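Local atomic coordinates of L-2,4-diaminobutyric acid acetyltransferase (Geobacillus sp., PDB entry 6SLL), a protein that catalyses the transfer of an acetyl group from acetyl-coenzyme A to L-2,4-diaminobutyrate, a step in the biosynthesis of the chemical chaperone ectoine. Residues Gly101-Met106 / Arg134-Gly139. Residues are numbered along the deposited sequence; the frame is centred on the assembly and turned at random.
With COA (coenzyme A), chain F.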
# COMPACT_ATOMS: atom_id res chain seq x y z
N GLY B 101 23.95 2.08 11.78
CA GLY B 101 22.88 2.55 12.63
C GLY B 101 21.78 3.28 11.86
O GLY B 101 20.90 3.85 12.56
N ILE B 102 21.76 3.27 10.56
CA ILE B 102 20.74 4.04 9.83
C ILE B 102 19.37 3.44 10.05
O ILE B 102 18.41 4.17 10.26
CB ILE B 102 21.15 4.14 8.34
CG1 ILE B 102 22.45 4.95 8.20
CG2 ILE B 102 20.01 4.77 7.54
CD1 ILE B 102 23.00 4.95 6.79
N ALA B 103 19.23 2.11 9.97
CA ALA B 103 17.90 1.56 10.17
C ALA B 103 17.40 1.84 11.60
O ALA B 103 16.21 2.20 11.76
CB ALA B 103 17.86 0.05 9.90
N LYS B 104 18.25 1.71 12.60
CA LYS B 104 17.83 1.98 13.96
C LYS B 104 17.41 3.45 14.07
O LYS B 104 16.42 3.75 14.73
CB LYS B 104 18.95 1.68 14.90
CG LYS B 104 18.67 1.85 16.35
CD LYS B 104 19.90 1.55 17.23
CE LYS B 104 20.34 0.12 17.17
NZ LYS B 104 21.21 -0.21 18.39
N ALA B 105 18.13 4.34 13.46
CA ALA B 105 17.81 5.78 13.51
C ALA B 105 16.51 6.03 12.75
O ALA B 105 15.71 6.88 13.21
CB ALA B 105 18.93 6.64 12.95
N MET B 106 16.27 5.37 11.64
CA MET B 106 15.03 5.60 10.94
C MET B 106 13.83 5.11 11.77
O MET B 106 12.79 5.75 11.80
CB MET B 106 14.97 4.82 9.60
CG MET B 106 15.83 5.42 8.50
SD MET B 106 15.51 4.75 6.87
CE MET B 106 16.00 3.04 7.09
N ARG B 134 15.52 -8.98 11.85
CA ARG B 134 15.19 -9.49 13.14
C ARG B 134 15.87 -8.82 14.34
O ARG B 134 15.27 -8.41 15.32
CB ARG B 134 15.40 -11.02 13.29
CG ARG B 134 14.58 -11.80 12.44
CD ARG B 134 14.24 -13.16 12.79
NE ARG B 134 13.12 -13.56 11.87
CZ ARG B 134 12.47 -14.59 12.20
NH1 ARG B 134 11.63 -15.15 11.34
NH2 ARG B 134 12.96 -15.23 13.29
N ARG B 135 17.21 -8.59 14.15
CA ARG B 135 17.95 -7.86 15.22
C ARG B 135 17.49 -6.44 15.36
O ARG B 135 17.40 -5.89 16.51
CB ARG B 135 19.39 -7.88 15.00
CG ARG B 135 19.94 -9.18 15.28
CD ARG B 135 19.67 -9.60 16.76
NE ARG B 135 19.82 -8.50 17.80
CZ ARG B 135 19.10 -8.38 19.01
NH1 ARG B 135 18.12 -9.27 19.35
NH2 ARG B 135 19.39 -7.33 19.84
N LEU B 136 17.14 -5.76 14.23
CA LEU B 136 16.64 -4.39 14.30
C LEU B 136 15.44 -4.33 15.21
O LEU B 136 15.32 -3.51 16.14
CB LEU B 136 16.28 -3.93 12.92
CG LEU B 136 15.58 -2.59 12.86
CD1 LEU B 136 16.48 -1.46 13.31
CD2 LEU B 136 15.13 -2.38 11.43
N PHE B 137 14.42 -5.20 14.93
CA PHE B 137 13.15 -5.06 15.61
C PHE B 137 13.25 -5.64 17.05
O PHE B 137 12.69 -5.02 17.98
CB PHE B 137 12.03 -5.75 14.86
CG PHE B 137 11.63 -4.93 13.68
CD1 PHE B 137 10.82 -3.80 13.84
CD2 PHE B 137 11.98 -5.29 12.42
CE1 PHE B 137 10.45 -3.04 12.82
CE2 PHE B 137 11.59 -4.50 11.32
CZ PHE B 137 10.85 -3.39 11.56
N LEU B 138 13.90 -6.80 17.23
CA LEU B 138 13.99 -7.30 18.56
C LEU B 138 14.90 -6.48 19.44
O LEU B 138 14.58 -6.24 20.63
CB LEU B 138 14.45 -8.73 18.59
CG LEU B 138 13.52 -9.73 17.89
CD1 LEU B 138 14.15 -11.12 17.91
CD2 LEU B 138 12.14 -9.76 18.59
N GLY B 139 15.92 -5.89 18.87
CA GLY B 139 16.78 -4.90 19.61
C GLY B 139 16.05 -3.68 20.01
O GLY B 139 16.23 -3.10 21.09
N1A COA F . 25.45 -8.51 11.27
C2A COA F . 25.17 -8.43 12.58
N3A COA F . 24.35 -7.58 13.20
C4A COA F . 23.79 -6.69 12.35
C5A COA F . 23.98 -6.70 10.97
C6A COA F . 24.85 -7.65 10.40
N6A COA F . 25.14 -7.74 9.13
N7A COA F . 23.30 -5.62 10.43
C8A COA F . 22.66 -5.04 11.44
N9A COA F . 22.91 -5.70 12.60
C1B COA F . 22.36 -5.39 13.85
C2B COA F . 23.05 -4.19 14.52
O2B COA F . 24.17 -4.60 15.23
C3B COA F . 21.87 -3.62 15.28
O3B COA F . 21.61 -4.54 16.42
P3B COA F . 22.05 -4.14 17.93
O7A COA F . 21.02 -3.03 18.20
O8A COA F . 21.99 -5.47 18.70
O9A COA F . 23.33 -3.15 17.88
C4B COA F . 20.72 -3.86 14.34
O4B COA F . 21.00 -5.02 13.60
C5B COA F . 20.41 -2.58 13.55
O5B COA F . 21.61 -2.14 12.86
P1A COA F . 21.61 -0.92 11.84
O1A COA F . 23.02 -0.57 11.58
O2A COA F . 20.67 0.14 12.27
O3A COA F . 21.01 -1.68 10.55
P2A COA F . 21.25 -1.26 9.01
O4A COA F . 21.18 0.21 8.86
O5A COA F . 22.47 -1.95 8.51
O6A COA F . 19.97 -1.85 8.33
CBP COA F . 18.61 -3.64 7.47
CCP COA F . 19.41 -3.15 8.65
CDP COA F . 17.82 -4.90 7.92
CEP COA F . 17.66 -2.58 7.04
CAP COA F . 19.64 -3.97 6.34
OAP COA F . 20.44 -5.09 6.78
C9P COA F . 19.06 -4.29 5.00
O9P COA F . 18.44 -3.49 4.29
N8P COA F . 19.29 -5.58 4.63
C7P COA F . 18.92 -6.21 3.46
C6P COA F . 19.99 -7.35 3.05
C5P COA F . 19.81 -8.63 3.81
O5P COA F . 19.72 -8.57 5.08
N4P COA F . 19.87 -9.69 3.23
C3P COA F . 19.75 -11.04 3.93
C2P COA F . 19.64 -12.22 2.70
S1P COA F . 21.27 -12.41 2.06
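Segments 101-106 and 134-139, on helices 102-112 and 131-144, come nearest at Lys104 and Leu136, whose CA atoms stand 6.5 Å apart, with no hydrogen bond passing between the two segments. Leu136 makes the whole direct contact. With CG anti to the backbone N (chi1 172°), a chi2 of 66° splits its methyls between two neighbours: CD1 rests on the backbone, 3.7 Å from Lys104 N, while CD2 meets Ala103 CB at 4.0 Å. On its own helix, CD2 also sits over one face of the Phe137 ring, offset toward the rim. Coenzyme A spans both helices beside this apolar bridge. As in other GNAT acetyltransferases, the pyrophosphate is received by main-chain amides at the start of a helix, here with Gly101 as N-cap: Gly101 N donates to COA O1A, Ala103 N to COA O4A at 2.9 Å, and Lys104 N to COA O2A. The helix dipole probably adds to the pull on these phosphates. The 3'-phosphate is gripped mainly by Lys104, which, bent at chi3 (-66°), brings NZ to 2.8 Å from COA O7A and also forms a salt bridge with Glu143. From the other helix, Arg135 meets COA O8A edge-on, near its guanidinium plane, through a nearly straight but weak bond from NH2 (3.4 Å); its NH1 pairs with Glu142, and Gly139 N lies above the rim of one guanidinium face.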